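Local coordinates for endo-pectate lyase (Erwinia chrysanthemi, PDB 3B8Y), which probably cleaves polygalacturonate and partly methyl-esterified pectins within the chain, by a calcium-dependent elimination that leaves unsaturated non-reducing ends, at residues A[190-195]-A[223-228]; A[196-201]-A[227-232]; A[251-256]-A[282-287]. One frame throughout, in Å; residues are numbered along the deposited sequence.

Contact 1. Residues A[190-195]-A[223-228]. With ADA (alpha-D-galactopyranuronic acid), chain C; ADA (alpha-D-galactopyranuronic acid), chain B.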
# COMPACT_ATOMS: atom_id res chain seq x y z
N GLU A 190 -8.02 2.29 -6.91
CA GLU A 190 -8.66 1.52 -7.97
C GLU A 190 -7.82 1.55 -9.24
O GLU A 190 -8.00 0.75 -10.14
CB GLU A 190 -10.05 2.08 -8.29
CG GLU A 190 -11.08 1.90 -7.18
CD GLU A 190 -11.45 0.44 -6.94
OE1 GLU A 190 -11.25 -0.39 -7.85
OE2 GLU A 190 -11.96 0.12 -5.84
N ASP A 191 -6.90 2.50 -9.29
CA ASP A 191 -5.98 2.68 -10.40
C ASP A 191 -5.04 3.80 -9.96
O ASP A 191 -5.43 4.66 -9.17
CB ASP A 191 -6.75 3.11 -11.65
CG ASP A 191 -5.98 2.87 -12.94
OD1 ASP A 191 -5.07 2.01 -12.96
OD2 ASP A 191 -6.28 3.55 -13.94
N ILE A 192 -3.78 3.74 -10.40
CA ILE A 192 -2.81 4.77 -10.04
C ILE A 192 -2.55 5.64 -11.27
O ILE A 192 -2.15 5.14 -12.32
CB ILE A 192 -1.47 4.17 -9.54
CG1 ILE A 192 -1.69 3.35 -8.26
CG2 ILE A 192 -0.46 5.30 -9.27
CD1 ILE A 192 -0.45 2.63 -7.78
N CYS A 193 -2.76 6.93 -11.11
CA CYS A 193 -2.57 7.89 -12.19
C CYS A 193 -1.11 8.26 -12.35
O CYS A 193 -0.53 8.05 -13.42
CB CYS A 193 -3.46 9.12 -11.95
SG CYS A 193 -3.06 10.57 -12.98
N GLU A 194 -0.49 8.79 -11.30
CA GLU A 194 0.92 9.16 -11.34
C GLU A 194 1.69 8.46 -10.21
O GLU A 194 2.39 7.47 -10.44
CB GLU A 194 1.06 10.69 -11.24
CG GLU A 194 0.32 11.42 -12.37
CD GLU A 194 0.26 12.94 -12.21
OE1 GLU A 194 0.51 13.45 -11.10
OE2 GLU A 194 -0.07 13.62 -13.22
N ASP A 195 1.56 8.97 -8.99
CA ASP A 195 2.21 8.38 -7.83
C ASP A 195 1.07 8.04 -6.86
O ASP A 195 0.08 8.77 -6.81
CB ASP A 195 3.16 9.38 -7.17
CG ASP A 195 4.37 9.73 -8.04
OD1 ASP A 195 4.67 9.01 -9.02
OD2 ASP A 195 5.05 10.74 -7.72
N ASP A 223 4.98 3.59 -13.99
CA ASP A 223 4.19 3.58 -12.77
C ASP A 223 5.08 3.60 -11.52
O ASP A 223 6.12 2.94 -11.47
CB ASP A 223 3.28 2.35 -12.74
CG ASP A 223 2.65 2.10 -11.37
OD1 ASP A 223 3.19 1.27 -10.61
OD2 ASP A 223 1.61 2.72 -11.06
N LYS A 224 4.65 4.37 -10.52
CA LYS A 224 5.36 4.48 -9.25
C LYS A 224 4.32 4.37 -8.15
O LYS A 224 3.32 5.07 -8.18
CB LYS A 224 6.02 5.86 -9.14
CG LYS A 224 7.43 5.85 -8.60
CD LYS A 224 8.43 5.75 -9.74
CE LYS A 224 8.17 6.84 -10.77
NZ LYS A 224 9.02 6.66 -11.98
N VAL A 225 4.53 3.45 -7.21
CA VAL A 225 3.58 3.32 -6.11
C VAL A 225 4.00 4.26 -4.99
O VAL A 225 3.31 5.24 -4.72
CB VAL A 225 3.48 1.86 -5.61
CG1 VAL A 225 2.59 1.79 -4.37
CG2 VAL A 225 2.90 0.99 -6.71
N LEU A 226 5.15 4.00 -4.37
CA LEU A 226 5.65 4.87 -3.31
C LEU A 226 6.87 5.65 -3.78
O LEU A 226 7.90 5.07 -4.13
CB LEU A 226 5.97 4.07 -2.05
CG LEU A 226 4.83 3.22 -1.50
CD1 LEU A 226 5.30 2.49 -0.27
CD2 LEU A 226 3.62 4.06 -1.20
N GLN A 227 6.72 6.98 -3.86
CA GLN A 227 7.78 7.89 -4.30
C GLN A 227 8.36 8.56 -3.06
O GLN A 227 7.62 9.14 -2.27
CB GLN A 227 7.21 8.97 -5.22
CG GLN A 227 7.72 8.93 -6.65
CD GLN A 227 9.21 9.13 -6.75
OE1 GLN A 227 9.76 10.11 -6.24
NE2 GLN A 227 9.89 8.21 -7.42
N HIS A 228 9.67 8.49 -2.91
CA HIS A 228 10.36 9.08 -1.75
C HIS A 228 11.28 10.20 -2.22
O HIS A 228 12.29 9.94 -2.87
CB HIS A 228 11.19 7.98 -1.09
CG HIS A 228 11.48 8.21 0.36
ND1 HIS A 228 11.45 7.19 1.29
CD2 HIS A 228 11.88 9.31 1.03
CE1 HIS A 228 11.84 7.65 2.46
NE2 HIS A 228 12.10 8.94 2.33
C1 ADA C . 10.23 11.83 -11.68
C2 ADA C . 10.89 13.21 -11.62
C3 ADA C . 11.34 13.46 -10.20
C4 ADA C . 10.11 13.41 -9.30
C5 ADA C . 9.45 12.05 -9.44
C6 ADA C . 8.21 11.99 -8.58
O2 ADA C . 12.02 13.25 -12.49
O3 ADA C . 11.97 14.74 -10.11
O4 ADA C . 9.17 14.45 -9.60
O5 ADA C . 9.08 11.77 -10.81
O6B ADA C . 8.29 12.24 -7.26
O6A ADA C . 7.13 11.74 -9.08
C1 ADA B . 13.23 8.53 -12.81
C2 ADA B . 13.21 8.88 -11.32
C3 ADA B . 11.84 8.59 -10.76
C4 ADA B . 10.83 9.42 -11.54
C5 ADA B . 10.93 9.00 -13.03
C6 ADA B . 9.92 9.78 -13.84
O2 ADA B . 14.17 8.10 -10.62
O3 ADA B . 11.81 8.93 -9.38
O4 ADA B . 11.17 10.81 -11.37
O5 ADA B . 12.25 9.30 -13.53
O6B ADA B . 8.62 9.66 -13.57
O6A ADA B . 10.29 10.50 -14.75
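D195 lays its carboxylate against the aliphatic parts of K224 and Q227: OD1 lies 3.4 Å from K224 CB, and OD2 lies 3.4 Å from Q227 CG. D195 and K224 start out side by side and pointing the same way. The lysine then bends at chi2 (91°) and again at chi3, which keeps its NZ 5.8 Å from D195 OD1 and brings it to the bound galacturonate of chain B. There NZ makes a weak hydrogen bond of 3.4 Å to O6B. D195 OD2 comes within 2.7 Å of O6A of the chain C sugar, which places the aspartate on the substrate-binding surface. The apolar packing lies further back: I192 CD1 meets V225 CG2 at 3.9 Å, the two side chains crossing at about a right angle, and I192 CG2 rests on the K224 carbonyl. The margin is looser. D223 is exposed and lays OD2 along the I192 side chain, nearest at CB (3.7 Å), while its OD1 is held by the backbone N of G248 and by H247 ND1. In structures of this protein D191 and I192 bind calcium, and E194 and D195 bind zinc. Segment 190-195 leads from strand 181-189 into strand 195-199. The partner chain turns a corner at V225 and L226 within strand 224-228, which lies between strands 195-199 and 249-253.

Contact 2. Residues A[196-201]-A[227-232]. With ADA (alpha-D-galactopyranuronic acid), chain C; ADA (alpha-D-galactopyranuronic acid), chain B.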
# COMPACT_ATOMS: atom_id res chain seq x y z
N ALA A 196 1.17 6.91 -6.16
CA ALA A 196 0.14 6.53 -5.21
C ALA A 196 0.27 7.34 -3.93
O ALA A 196 -0.69 7.90 -3.41
CB ALA A 196 0.22 5.05 -4.91
N ALA A 197 1.51 7.47 -3.46
CA ALA A 197 1.81 8.20 -2.25
C ALA A 197 3.23 8.68 -2.39
O ALA A 197 4.08 7.96 -2.91
CB ALA A 197 1.68 7.29 -1.02
N THR A 198 3.47 9.91 -1.93
CA THR A 198 4.77 10.54 -2.01
C THR A 198 5.23 10.97 -0.63
O THR A 198 4.48 11.62 0.12
CB THR A 198 4.75 11.75 -2.98
OG1 THR A 198 4.40 11.30 -4.29
CG2 THR A 198 6.09 12.44 -3.06
N ASN A 199 6.43 10.56 -0.27
CA ASN A 199 7.00 10.90 1.02
C ASN A 199 7.87 12.14 0.83
O ASN A 199 8.95 12.04 0.27
CB ASN A 199 7.84 9.74 1.55
CG ASN A 199 8.38 9.98 2.95
OD1 ASN A 199 8.08 10.98 3.59
ND2 ASN A 199 9.16 9.03 3.44
N ASN A 200 7.33 13.29 1.21
CA ASN A 200 8.04 14.57 1.17
C ASN A 200 8.21 14.97 2.64
O ASN A 200 8.45 16.14 2.96
CB ASN A 200 7.21 15.67 0.47
CG ASN A 200 7.05 15.46 -1.04
OD1 ASN A 200 5.94 15.59 -1.58
ND2 ASN A 200 8.15 15.19 -1.73
N GLY A 201 8.02 14.01 3.55
CA GLY A 201 8.12 14.29 4.97
C GLY A 201 9.21 13.56 5.72
O GLY A 201 10.26 13.24 5.17
N GLN A 227 6.72 6.98 -3.86
CA GLN A 227 7.78 7.89 -4.30
C GLN A 227 8.36 8.56 -3.06
O GLN A 227 7.62 9.14 -2.27
CB GLN A 227 7.21 8.97 -5.22
CG GLN A 227 7.72 8.93 -6.65
CD GLN A 227 9.21 9.13 -6.75
OE1 GLN A 227 9.76 10.11 -6.24
NE2 GLN A 227 9.89 8.21 -7.42
N HIS A 228 9.67 8.49 -2.91
CA HIS A 228 10.36 9.08 -1.75
C HIS A 228 11.28 10.20 -2.22
O HIS A 228 12.29 9.94 -2.87
CB HIS A 228 11.19 7.98 -1.09
CG HIS A 228 11.48 8.21 0.36
ND1 HIS A 228 11.45 7.19 1.29
CD2 HIS A 228 11.88 9.31 1.03
CE1 HIS A 228 11.84 7.65 2.46
NE2 HIS A 228 12.10 8.94 2.33
N ASN A 229 10.92 11.44 -1.90
CA ASN A 229 11.71 12.61 -2.32
C ASN A 229 12.43 13.33 -1.19
O ASN A 229 13.45 13.98 -1.42
CB ASN A 229 10.83 13.61 -3.07
CG ASN A 229 10.16 13.01 -4.29
OD1 ASN A 229 10.72 12.15 -4.96
ND2 ASN A 229 8.95 13.45 -4.56
N SER A 230 11.88 13.29 0.02
CA SER A 230 12.53 13.94 1.17
C SER A 230 13.77 13.14 1.57
O SER A 230 13.92 11.98 1.19
CB SER A 230 11.56 14.04 2.35
OG SER A 230 11.09 12.75 2.72
N LYS A 231 14.68 13.78 2.31
CA LYS A 231 15.92 13.13 2.75
C LYS A 231 15.90 12.94 4.27
O LYS A 231 15.17 13.64 4.97
CB LYS A 231 17.12 13.98 2.33
CG LYS A 231 17.11 14.37 0.87
CD LYS A 231 18.19 15.40 0.58
CE LYS A 231 17.89 16.20 -0.68
NZ LYS A 231 18.86 17.34 -0.83
N ASN A 232 16.72 12.01 4.77
CA ASN A 232 16.78 11.72 6.20
C ASN A 232 15.39 11.28 6.67
O ASN A 232 14.98 11.54 7.80
CB ASN A 232 17.21 12.96 7.00
CG ASN A 232 18.64 13.36 6.73
OD1 ASN A 232 19.55 12.54 6.82
ND2 ASN A 232 18.85 14.64 6.41
C1 ADA C . 10.23 11.83 -11.68
C2 ADA C . 10.89 13.21 -11.62
C3 ADA C . 11.34 13.46 -10.20
C4 ADA C . 10.11 13.41 -9.30
C5 ADA C . 9.45 12.05 -9.44
C6 ADA C . 8.21 11.99 -8.58
O2 ADA C . 12.02 13.25 -12.49
O3 ADA C . 11.97 14.74 -10.11
O4 ADA C . 9.17 14.45 -9.60
O5 ADA C . 9.08 11.77 -10.81
O6B ADA C . 8.29 12.24 -7.26
O6A ADA C . 7.13 11.74 -9.08
C1 ADA B . 13.23 8.53 -12.81
C2 ADA B . 13.21 8.88 -11.32
C3 ADA B . 11.84 8.59 -10.76
C4 ADA B . 10.83 9.42 -11.54
C5 ADA B . 10.93 9.00 -13.03
C6 ADA B . 9.92 9.78 -13.84
O2 ADA B . 14.17 8.10 -10.62
O3 ADA B . 11.81 8.93 -9.38
O4 ADA B . 11.17 10.81 -11.37
O5 ADA B . 12.25 9.30 -13.53
O6B ADA B . 8.62 9.66 -13.57
O6A ADA B . 10.29 10.50 -14.75
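N199 and H228 lie side by side on neighbouring parallel strands, pointing the same way, with the amide turned 42° against the imidazole. With chi1 at -175° the N199 amide extends over the ring, ND2 above one face near the rim. CB itself, 4.2 Å from the H228 ring centroid, makes a CH-pi contact. N199 ND2 and H228 NE2 approach at a poor angle for a hydrogen bond; ND2 bonds instead to T235 OG1, and NE2 to S233 OG. The opposite face of the sheet carries T198 beside Q227. Here the T198 methyl CG2 packs 3.4 Å from ND2 of N229, whose amide crosses it at a slant and donates to O6B of the chain C galacturonate at 3.0 Å. The backbones are locked in register by Q227 N to A197 O and by N199 N to Q227 O, the latter 2.7 Å long and nearly straight. Where the strands end, N199 O takes two donors, N229 N at 3.0 Å and S230 N at 3.2 Å. N199 OD1 accepts from G201 N in an Asx turn, and S230 OG donates to G201 O at 2.6 Å. N199 thus uses its carbonyl for the loop that follows the neighbouring strand, OD1 for its own turn, CB for the ring face, and ND2 for T235 from above that face. The bonds fix the backbone of N229, which is consistent with a steady placing of its amide donor at the sugar carboxylate.

Contact 3. Residues A[251-256]-A[282-287]. With ADA (alpha-D-galactopyranuronic acid), chain B; ADA (alpha-D-galactopyranuronic acid), chain D; ADA (alpha-D-galactopyranuronic acid), chain C.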
# COMPACT_ATOMS: atom_id res chain seq x y z
N TRP A 251 8.57 0.90 -4.49
CA TRP A 251 9.22 2.04 -3.88
C TRP A 251 10.47 2.45 -4.64
O TRP A 251 11.26 1.61 -5.10
CB TRP A 251 9.60 1.72 -2.44
CG TRP A 251 10.34 2.81 -1.72
CD1 TRP A 251 9.79 3.85 -1.01
CD2 TRP A 251 11.76 2.91 -1.54
NE1 TRP A 251 10.78 4.57 -0.40
CE2 TRP A 251 12.00 4.02 -0.70
CE3 TRP A 251 12.86 2.17 -2.00
CZ2 TRP A 251 13.29 4.42 -0.32
CZ3 TRP A 251 14.15 2.56 -1.62
CH2 TRP A 251 14.34 3.67 -0.78
N ARG A 252 10.63 3.76 -4.77
CA ARG A 252 11.77 4.33 -5.45
C ARG A 252 12.28 5.60 -4.78
O ARG A 252 11.53 6.57 -4.61
CB ARG A 252 11.41 4.64 -6.90
CG ARG A 252 12.54 5.26 -7.68
CD ARG A 252 13.79 4.39 -7.63
NE ARG A 252 14.66 4.70 -8.75
CZ ARG A 252 15.90 5.17 -8.65
NH1 ARG A 252 16.59 5.43 -9.76
NH2 ARG A 252 16.45 5.35 -7.44
N SER A 253 13.54 5.57 -4.35
CA SER A 253 14.17 6.75 -3.79
C SER A 253 14.47 7.56 -5.05
O SER A 253 15.21 7.10 -5.92
CB SER A 253 15.49 6.40 -3.13
OG SER A 253 16.22 7.58 -2.85
N CYS A 254 13.84 8.73 -5.17
CA CYS A 254 14.01 9.57 -6.34
C CYS A 254 15.41 9.54 -6.94
O CYS A 254 16.40 9.81 -6.26
CB CYS A 254 13.62 11.01 -6.03
SG CYS A 254 13.41 11.96 -7.55
N GLY A 255 15.48 9.17 -8.22
CA GLY A 255 16.76 9.07 -8.90
C GLY A 255 17.31 10.35 -9.49
O GLY A 255 18.53 10.55 -9.49
N ASP A 256 16.43 11.24 -9.96
CA ASP A 256 16.87 12.49 -10.58
C ASP A 256 16.18 13.76 -10.11
O ASP A 256 15.97 14.69 -10.89
CB ASP A 256 16.73 12.37 -12.11
CG ASP A 256 15.28 12.12 -12.57
OD1 ASP A 256 15.09 11.81 -13.76
OD2 ASP A 256 14.34 12.22 -11.75
N GLY A 282 14.16 0.71 -5.35
CA GLY A 282 15.23 1.36 -6.08
C GLY A 282 15.93 2.30 -5.13
O GLY A 282 15.34 3.29 -4.69
N VAL A 283 17.17 1.96 -4.76
CA VAL A 283 17.96 2.79 -3.86
C VAL A 283 19.12 3.46 -4.59
O VAL A 283 19.67 2.90 -5.54
CB VAL A 283 18.58 1.96 -2.68
CG1 VAL A 283 17.52 1.50 -1.71
CG2 VAL A 283 19.38 0.77 -3.20
N ASN A 284 19.45 4.67 -4.17
CA ASN A 284 20.59 5.38 -4.72
C ASN A 284 21.70 5.05 -3.74
O ASN A 284 21.67 5.50 -2.60
CB ASN A 284 20.35 6.89 -4.72
CG ASN A 284 19.20 7.27 -5.61
OD1 ASN A 284 19.04 6.72 -6.70
ND2 ASN A 284 18.38 8.21 -5.15
N ARG A 285 22.65 4.21 -4.13
CA ARG A 285 23.69 3.85 -3.18
C ARG A 285 24.70 4.96 -2.92
O ARG A 285 25.15 5.13 -1.78
CB ARG A 285 24.38 2.54 -3.54
CG ARG A 285 25.33 2.57 -4.70
CD ARG A 285 26.26 1.36 -4.59
NE ARG A 285 27.19 1.27 -5.71
CZ ARG A 285 27.14 0.34 -6.66
NH1 ARG A 285 28.02 0.36 -7.64
NH2 ARG A 285 26.20 -0.60 -6.63
N ASN A 286 24.98 5.77 -3.94
CA ASN A 286 25.92 6.88 -3.81
C ASN A 286 25.41 7.91 -2.81
O ASN A 286 26.19 8.70 -2.27
CB ASN A 286 26.18 7.54 -5.17
CG ASN A 286 24.91 8.04 -5.84
OD1 ASN A 286 23.93 7.30 -5.95
ND2 ASN A 286 24.93 9.29 -6.30
N TYR A 287 24.11 7.90 -2.56
CA TYR A 287 23.49 8.83 -1.62
C TYR A 287 23.24 8.25 -0.22
O TYR A 287 22.69 8.94 0.64
CB TYR A 287 22.17 9.37 -2.18
CG TYR A 287 22.31 10.34 -3.34
CD1 TYR A 287 21.25 10.54 -4.23
CD2 TYR A 287 23.49 11.08 -3.55
CE1 TYR A 287 21.34 11.44 -5.27
CE2 TYR A 287 23.59 11.99 -4.61
CZ TYR A 287 22.50 12.16 -5.46
OH TYR A 287 22.56 13.05 -6.51
C1 ADA B . 13.23 8.53 -12.81
C2 ADA B . 13.21 8.88 -11.32
C3 ADA B . 11.84 8.59 -10.76
C4 ADA B . 10.83 9.42 -11.54
C5 ADA B . 10.93 9.00 -13.03
C6 ADA B . 9.92 9.78 -13.84
O2 ADA B . 14.17 8.10 -10.62
O3 ADA B . 11.81 8.93 -9.38
O4 ADA B . 11.17 10.81 -11.37
O5 ADA B . 12.25 9.30 -13.53
O6B ADA B . 8.62 9.66 -13.57
O6A ADA B . 10.29 10.50 -14.75
C1 ADA D . 11.65 4.36 -14.53
C2 ADA D . 11.43 5.78 -15.06
C3 ADA D . 12.77 6.41 -15.37
C4 ADA D . 13.61 6.42 -14.07
C5 ADA D . 13.76 4.97 -13.62
C6 ADA D . 14.56 4.98 -12.35
O1 ADA D . 12.29 3.55 -15.52
O2 ADA D . 10.64 5.73 -16.24
O3 ADA D . 12.57 7.74 -15.86
O4 ADA D . 12.96 7.16 -13.01
O5 ADA D . 12.46 4.41 -13.34
O6B ADA D . 15.82 5.46 -12.35
O6A ADA D . 14.06 4.57 -11.33
C1 ADA C . 10.23 11.83 -11.68
C2 ADA C . 10.89 13.21 -11.62
C3 ADA C . 11.34 13.46 -10.20
C4 ADA C . 10.11 13.41 -9.30
C5 ADA C . 9.45 12.05 -9.44
C6 ADA C . 8.21 11.99 -8.58
O2 ADA C . 12.02 13.25 -12.49
O3 ADA C . 11.97 14.74 -10.11
O4 ADA C . 9.17 14.45 -9.60
O5 ADA C . 9.08 11.77 -10.81
O6B ADA C . 8.29 12.24 -7.26
O6A ADA C . 7.13 11.74 -9.08
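R252 reaches across to N284, its NH2 donating to OD1 at 3.0 Å. The oxygen lies in the guanidinium plane, but the asparagine amide is turned 63° to it. Another edge of the guanidinium grips a galacturonate carboxylate with two hydrogen bonds: NE bonds O6A of the chain D galacturonate at 2.7 Å, and NH1 bonds O6B of that sugar, also at 2.7 Å. Close by, G255 N donates to O2 of the chain B sugar, and D256 OD2 accepts from O2 of the chain C sugar at 2.6 Å, so three sugars are held from one short length of chain. N284 also steadies the loop, its ND2 donating to C254 O. These groups sit at the ends of two adjoining parallel strands of a parallel beta-helix, the fold of polysaccharide lyase family 3, with axes 5.0 Å apart and directions 13° from parallel. S253 N bonds G282 O at 2.9 Å, and the bond from G282 N to W251 O is weak. G282 has no side chain, and the R252 chain, bent at chi2 (55°), passes over it with CD 3.5 Å from G282 O. Behind the strands W251 turns its edge to V283, CZ3 meeting CG1 at 3.5 Å, while its NE1 is hydrogen-bonded to H228 ND1. Further out F312 makes a cation-pi contact with R252, D289 and R264 hold S253 OG, and the C254-C257 disulfide closes the turn that carries G255 and D256.

The three contacts follow the same curved sheet of the beta-helix, whose neighbouring strands run in the order 195-199, 224-228, 249-253 and 276-284. Contacts 1 and 2 share Q227 and H228 on strand 224-228, with centres about 12 Å apart, and the backbone of V225 in contact 1 probably bonds A196 and A197 of contact 2. Contact 3 opens later in the chain, its centre about 11 Å from contact 2 and about 16 Å from contact 1. Probable backbone bonds from L226 to R252 and from H228 to C254 tie it to the others. Successive coils thus present neighbouring parts of one sugar-binding surface, where all three contacts meet the galacturonates.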